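Local coordinates for DUF3863 domain-containing protein (Parabacteroides distasonis, PDB 3LM3) that is of unknown function but is probably a glycoside hydrolase or carbohydrate deacetylase, at residues V172-H177 / E366-L371; E197-P202 / C212-G217. All blocks are in the same frame, centred on the assembly; numbering follows the deposited sequence. Where two conformers were deposited one is given.

Contact 1: residues V172-H177 / E366-L371; sequences VIWSQH and EFRLAL
Trp-174 NE1 and Arg-368 NH1, one from each segment, both donate to the same acceptor, the carbonyl oxygen of Ser-187, and this shared grip brings the two side chains together. The nitrogens themselves stand 3.4 Å apart, NE1 of Trp-174 to NH1 of Arg-368; both are donors, so their proximity comes from the common acceptor and not from a bond between them. NH1 of Arg-368 also lies 3.8 Å from CZ2 of Trp-174, and the indole and guanidinium planes are inclined by 55°, an oblique meeting that is not a stack. In Arg-368 the extended chain from CG to NE carries the guanidinium across to the indole. Its NH2 is gripped by two carboxylates, in salt bridges with Asp-386 and Asp-185, so the buried charge is probably well compensated. Trp-174 has CG opposite the backbone N (chi1 -172°), which swings the indole out of the loop to meet the arginine. Ser-175 CB lies 3.4 Å above one face of that ring, near its rim. The loop is itself fixed by a type II turn from Ile-173 to Gln-176, closed by Gln-176 N to Ile-173 O at 3.0 Å, with Ser-175 taking a positive phi of 72°. Ser-175 OG adds a short bond to Trp-174 O, 2.6 Å, its donor tilted out of the carbonyl plane. Met-363 of strand 357-363 touches both Trp-174 and Arg-368. The arrangement is a polar junction between two parts of the fold: a loop leaving the C-terminal end of parallel strand 168-172, in the domain that is probably a barrel of the glycoside hydrolase/deacetylase kind, meets an inner strand of the four-stranded antiparallel sheet.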
loop_
_atom_site.group_PDB
_atom_site.type_symbol
_atom_site.label_atom_id
_atom_site.label_comp_id
_atom_site.label_asym_id
_atom_site.label_seq_id
_atom_site.Cartn_x
_atom_site.Cartn_y
_atom_site.Cartn_z
ATOM N N VAL A 172 -1.560 4.667 3.002
ATOM C CA VAL A 172 -1.647 3.493 3.930
ATOM C C VAL A 172 -0.365 2.733 3.600
ATOM O O VAL A 172 -0.200 2.359 2.498
ATOM C CB VAL A 172 -2.918 2.562 3.644
ATOM C CG1 VAL A 172 -2.819 1.163 4.359
ATOM C CG2 VAL A 172 -4.230 3.245 3.915
ATOM N N ILE A 173 0.579 2.554 4.548
ATOM C CA ILE A 173 1.657 1.527 4.377
ATOM C C ILE A 173 1.236 0.462 5.350
ATOM O O ILE A 173 1.639 0.417 6.522
ATOM C CB ILE A 173 3.154 1.979 4.557
ATOM C CG1 ILE A 173 3.516 3.093 3.555
ATOM C CG2 ILE A 173 4.071 0.834 4.190
ATOM C CD1 ILE A 173 5.054 3.414 3.413
ATOM N N TRP A 174 0.325 -0.390 4.879
ATOM C CA TRP A 174 -0.461 -1.219 5.775
ATOM C C TRP A 174 0.416 -2.080 6.661
ATOM O O TRP A 174 1.304 -2.811 6.177
ATOM C CB TRP A 174 -1.458 -2.131 5.021
ATOM C CG TRP A 174 -2.351 -2.793 6.012
ATOM C CD1 TRP A 174 -3.378 -2.206 6.697
ATOM C CD2 TRP A 174 -2.224 -4.113 6.539
ATOM N NE1 TRP A 174 -3.915 -3.087 7.598
ATOM C CE2 TRP A 174 -3.213 -4.266 7.527
ATOM C CE3 TRP A 174 -1.365 -5.191 6.277
ATOM C CZ2 TRP A 174 -3.356 -5.440 8.248
ATOM C CZ3 TRP A 174 -1.524 -6.356 7.009
ATOM C CH2 TRP A 174 -2.509 -6.474 7.972
ATOM N N SER A 175 0.169 -2.006 7.973
ATOM C CA SER A 175 0.842 -2.780 9.015
ATOM C C SER A 175 2.267 -2.393 9.300
ATOM O O SER A 175 2.896 -3.013 10.125
ATOM C CB SER A 175 0.771 -4.298 8.814
ATOM O OG SER A 175 1.691 -4.811 7.859
ATOM N N GLN A 176 2.790 -1.368 8.669
ATOM C CA GLN A 176 4.193 -1.010 8.864
ATOM C C GLN A 176 4.462 -0.659 10.328
ATOM O O GLN A 176 3.785 0.195 10.919
ATOM C CB GLN A 176 4.580 0.171 7.965
ATOM C CG GLN A 176 5.890 0.858 8.357
ATOM C CD GLN A 176 7.006 -0.124 8.560
ATOM O OE1 GLN A 176 7.901 0.075 9.395
ATOM N NE2 GLN A 176 6.948 -1.211 7.828
ATOM N N HIS A 177 5.437 -1.354 10.914
ATOM C CA HIS A 177 5.914 -1.020 12.248
ATOM C C HIS A 177 7.419 -1.369 12.236
ATOM O O HIS A 177 7.821 -2.478 11.824
ATOM C CB HIS A 177 5.100 -1.772 13.335
ATOM C CG HIS A 177 4.824 -0.979 14.593
ATOM N ND1 HIS A 177 3.816 -0.042 14.689
ATOM C CD2 HIS A 177 5.390 -1.036 15.823
ATOM C CE1 HIS A 177 3.799 0.474 15.905
ATOM N NE2 HIS A 177 4.739 -0.121 16.618
ATOM N N GLU A 366 -16.019 0.679 12.033
ATOM C CA GLU A 366 -15.886 0.840 13.472
ATOM C C GLU A 366 -14.734 0.083 14.125
ATOM O O GLU A 366 -14.347 0.450 15.220
ATOM C CB GLU A 366 -17.207 0.561 14.160
ATOM C CG GLU A 366 -18.216 1.687 13.912
ATOM C CD GLU A 366 -19.513 1.505 14.694
ATOM O OE1 GLU A 366 -20.280 0.582 14.370
ATOM O OE2 GLU A 366 -19.728 2.297 15.627
ATOM N N PHE A 367 -14.205 -0.953 13.472
ATOM C CA PHE A 367 -13.039 -1.662 13.995
ATOM C C PHE A 367 -12.420 -2.570 12.938
ATOM O O PHE A 367 -13.046 -2.890 11.920
ATOM C CB PHE A 367 -13.386 -2.495 15.234
ATOM C CG PHE A 367 -14.366 -3.622 14.984
ATOM C CD1 PHE A 367 -15.734 -3.418 15.108
ATOM C CD2 PHE A 367 -13.923 -4.896 14.654
ATOM C CE1 PHE A 367 -16.639 -4.470 14.908
ATOM C CE2 PHE A 367 -14.823 -5.944 14.430
ATOM C CZ PHE A 367 -16.189 -5.719 14.558
ATOM N N ARG A 368 -11.189 -2.980 13.221
ATOM C CA ARG A 368 -10.654 -4.179 12.587
ATOM C C ARG A 368 -10.387 -5.225 13.646
ATOM O O ARG A 368 -10.138 -4.907 14.818
ATOM C CB ARG A 368 -9.395 -3.879 11.751
ATOM C CG ARG A 368 -8.164 -3.510 12.564
ATOM C CD ARG A 368 -6.915 -3.314 11.743
ATOM N NE ARG A 368 -5.732 -3.502 12.565
ATOM C CZ ARG A 368 -4.485 -3.362 12.158
ATOM N NH1 ARG A 368 -4.206 -2.886 10.947
ATOM N NH2 ARG A 368 -3.496 -3.680 12.964
ATOM N N LEU A 369 -10.398 -6.469 13.199
ATOM C CA LEU A 369 -10.254 -7.634 14.055
ATOM C C LEU A 369 -9.523 -8.729 13.288
ATOM O O LEU A 369 -9.916 -9.055 12.187
ATOM C CB LEU A 369 -11.624 -8.164 14.472
ATOM C CG LEU A 369 -11.722 -9.498 15.215
ATOM C CD1 LEU A 369 -11.196 -9.364 16.656
ATOM C CD2 LEU A 369 -13.192 -9.994 15.260
ATOM N N ALA A 370 -8.507 -9.316 13.927
ATOM C CA ALA A 370 -7.809 -10.494 13.382
ATOM C C ALA A 370 -7.853 -11.658 14.360
ATOM O O ALA A 370 -7.558 -11.490 15.556
ATOM C CB ALA A 370 -6.350 -10.169 13.104
ATOM N N LEU A 371 -8.169 -12.834 13.830
ATOM C CA LEU A 371 -8.192 -14.075 14.583
ATOM C C LEU A 371 -7.127 -14.993 13.972
ATOM O O LEU A 371 -7.005 -15.074 12.734
ATOM C CB LEU A 371 -9.567 -14.736 14.462
ATOM C CG LEU A 371 -10.762 -13.908 14.921
ATOM C CD1 LEU A 371 -12.069 -14.688 14.647
ATOM C CD2 LEU A 371 -10.632 -13.543 16.381
#

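Contact 2: residues E197-P202 / C212-G217; sequences EHFCKP and CVNLDG
The Phe-199 ring carries Cys-200 SG over one face, 3.7 Å above the plane and displaced toward the rim, while Asn-214 ND2 comes to it obliquely, 4.3 Å from Phe-199 CD2. The neighbouring imidazole of His-198 is met at its edge: Cys-200 N lies in the ring plane and gives ND1 of His-198 a hydrogen bond of 3.0 Å at 162°. That nearly straight bond sits inside a type I turn from His-198 to Lys-201, closed by Lys-201 N to His-198 O at 3.0 Å, so the imidazole and the backbone brace the same corner. The bond between segments starts from Asn-214. With CG anti to the backbone nitrogen (chi1 -164°), its amide extends from the strand toward the turn, and ND2 approaches Phe-199 O at 3.0 Å. The N-H angle of only 129° marks this bond as weak; the stronger partner of ND2 is Ala-171 O on strand 168-172. One amide nitrogen thus serves two carbonyl oxygens, one on the adjoining strand and one on the turn. At the far end of the turn, Lys-201 NZ makes a 2.7 Å salt bridge to Glu-197 OE1, met from above the carboxylate plane. Leu-392 O also takes a bond from that ammonium group, and Ala-394 N donates to the same carboxylate oxygen. Overall, a buried asparagine ties a connecting-loop turn to 213-216, an edge strand of the parallel sheet 146-148, 168-172, 213-216 that is probably part of a barrel, within the irregular crossover leading from strand 168-172 to its parallel neighbour.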
loop_
_atom_site.group_PDB
_atom_site.type_symbol
_atom_site.label_atom_id
_atom_site.label_comp_id
_atom_site.label_asym_id
_atom_site.label_seq_id
_atom_site.Cartn_x
_atom_site.Cartn_y
_atom_site.Cartn_z
ATOM N N GLU A 197 -9.605 13.044 11.992
ATOM C CA GLU A 197 -8.841 12.720 13.188
ATOM C C GLU A 197 -7.511 12.033 12.925
ATOM O O GLU A 197 -6.571 12.233 13.673
ATOM C CB GLU A 197 -9.649 11.829 14.128
ATOM C CG GLU A 197 -10.887 12.507 14.692
ATOM C CD GLU A 197 -11.713 11.616 15.594
ATOM O OE1 GLU A 197 -11.244 10.503 15.979
ATOM O OE2 GLU A 197 -12.860 12.009 15.881
ATOM N N HIS A 198 -7.447 11.156 11.914
ATOM C CA HIS A 198 -6.314 10.272 11.752
ATOM C C HIS A 198 -6.420 9.536 10.418
ATOM O O HIS A 198 -7.462 8.930 10.121
ATOM C CB HIS A 198 -6.276 9.254 12.891
ATOM C CG HIS A 198 -4.941 8.601 13.073
ATOM N ND1 HIS A 198 -4.368 7.739 12.148
ATOM C CD2 HIS A 198 -4.062 8.679 14.105
ATOM C CE1 HIS A 198 -3.196 7.337 12.611
ATOM N NE2 HIS A 198 -3.002 7.873 13.809
ATOM N N PHE A 199 -5.331 9.597 9.652
ATOM C CA PHE A 199 -5.278 8.997 8.324
ATOM C C PHE A 199 -5.522 7.476 8.314
ATOM O O PHE A 199 -5.907 6.927 7.282
ATOM C CB PHE A 199 -3.965 9.369 7.582
ATOM C CG PHE A 199 -2.745 8.587 8.005
ATOM C CD1 PHE A 199 -2.212 8.712 9.267
ATOM C CD2 PHE A 199 -2.064 7.804 7.080
ATOM C CE1 PHE A 199 -1.063 8.011 9.626
ATOM C CE2 PHE A 199 -0.899 7.121 7.427
ATOM C CZ PHE A 199 -0.417 7.191 8.713
ATOM N N CYS A 200 -5.284 6.787 9.440
ATOM C CA CYS A 200 -5.511 5.346 9.547
ATOM C C CYS A 200 -6.938 4.977 9.976
ATOM O O CYS A 200 -7.319 3.783 9.954
ATOM C CB CYS A 200 -4.569 4.750 10.578
ATOM S SG CYS A 200 -2.851 4.637 10.025
ATOM N N LYS A 201 -7.723 5.970 10.407
ATOM C CA LYS A 201 -9.063 5.760 10.951
ATOM C C LYS A 201 -10.109 6.021 9.870
ATOM O O LYS A 201 -10.125 7.114 9.281
ATOM C CB LYS A 201 -9.306 6.735 12.125
ATOM C CG LYS A 201 -10.706 6.679 12.656
ATOM C CD LYS A 201 -10.918 7.537 13.926
ATOM C CE LYS A 201 -12.397 7.902 14.070
ATOM N NZ LYS A 201 -12.693 8.232 15.513
ATOM N N PRO A 202 -11.010 5.082 9.605
ATOM C CA PRO A 202 -12.153 5.444 8.767
ATOM C C PRO A 202 -13.004 6.594 9.348
ATOM O O PRO A 202 -13.292 6.616 10.542
ATOM C CB PRO A 202 -12.969 4.152 8.692
ATOM C CG PRO A 202 -11.942 3.039 8.945
ATOM C CD PRO A 202 -11.027 3.664 9.980
ATOM N N CYS A 212 -11.391 11.413 0.075
ATOM C CA CYS A 212 -10.198 10.932 -0.548
ATOM C C CYS A 212 -10.089 9.463 -0.177
ATOM O O CYS A 212 -10.188 9.097 0.994
ATOM C CB CYS A 212 -8.978 11.693 -0.028
ATOM S SG CYS A 212 -7.442 11.323 -0.970
ATOM N N VAL A 213 -9.908 8.634 -1.171
ATOM C CA VAL A 213 -9.776 7.196 -0.959
ATOM C C VAL A 213 -8.331 6.925 -0.562
ATOM O O VAL A 213 -7.380 7.298 -1.258
ATOM C CB VAL A 213 -10.082 6.428 -2.263
ATOM C CG1 VAL A 213 -9.973 4.903 -2.027
ATOM C CG2 VAL A 213 -11.450 6.793 -2.799
ATOM N N ASN A 214 -8.144 6.254 0.562
ATOM C CA ASN A 214 -6.814 5.949 1.076
ATOM C C ASN A 214 -6.436 4.509 0.700
ATOM O O ASN A 214 -7.096 3.564 1.118
ATOM C CB ASN A 214 -6.738 6.161 2.599
ATOM C CG ASN A 214 -5.326 6.231 3.088
ATOM O OD1 ASN A 214 -4.403 6.051 2.306
ATOM N ND2 ASN A 214 -5.117 6.517 4.391
ATOM N N LEU A 215 -5.384 4.385 -0.087
ATOM C CA LEU A 215 -4.889 3.138 -0.647
ATOM C C LEU A 215 -3.566 2.684 -0.067
ATOM O O LEU A 215 -2.577 3.420 -0.013
ATOM C CB LEU A 215 -4.669 3.257 -2.163
ATOM C CG LEU A 215 -5.913 3.567 -2.988
ATOM C CD1 LEU A 215 -5.561 3.588 -4.487
ATOM C CD2 LEU A 215 -7.038 2.535 -2.714
ATOM N N ASP A 216 -3.529 1.419 0.325
ATOM C CA ASP A 216 -2.289 0.670 0.561
ATOM C C ASP A 216 -1.354 0.693 -0.645
ATOM O O ASP A 216 -1.797 0.889 -1.783
ATOM C CB ASP A 216 -2.653 -0.769 0.918
ATOM C CG ASP A 216 -1.527 -1.549 1.597
ATOM O OD1 ASP A 216 -0.525 -0.959 2.103
ATOM O OD2 ASP A 216 -1.640 -2.810 1.595
ATOM N N GLY A 217 -0.078 0.442 -0.390
ATOM C CA GLY A 217 0.982 0.464 -1.394
ATOM C C GLY A 217 1.512 -0.894 -1.848
ATOM O O GLY A 217 1.875 -1.051 -3.014
#

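How the contacts relate
Contact 2 is nested along the chain within the loop closed by contact 1, and their centres lie about 11 Å apart. They meet where strands 168-172 and 213-216 run side by side: Trp-174 N lies 3.0 Å from Asp-216 OD1, a probable hydrogen bond, and Val-172 CB packs 3.8 Å from Leu-215 C. Asp-216 therefore helps position the loop that bears the indole, while contact 2 adds a weak bond from strand 213-216 to a turn in the connection between the strands. The C-terminal ends of both strands meet here. A site near this rim would be consistent with the family, but no catalytic or ligand-binding residue is established.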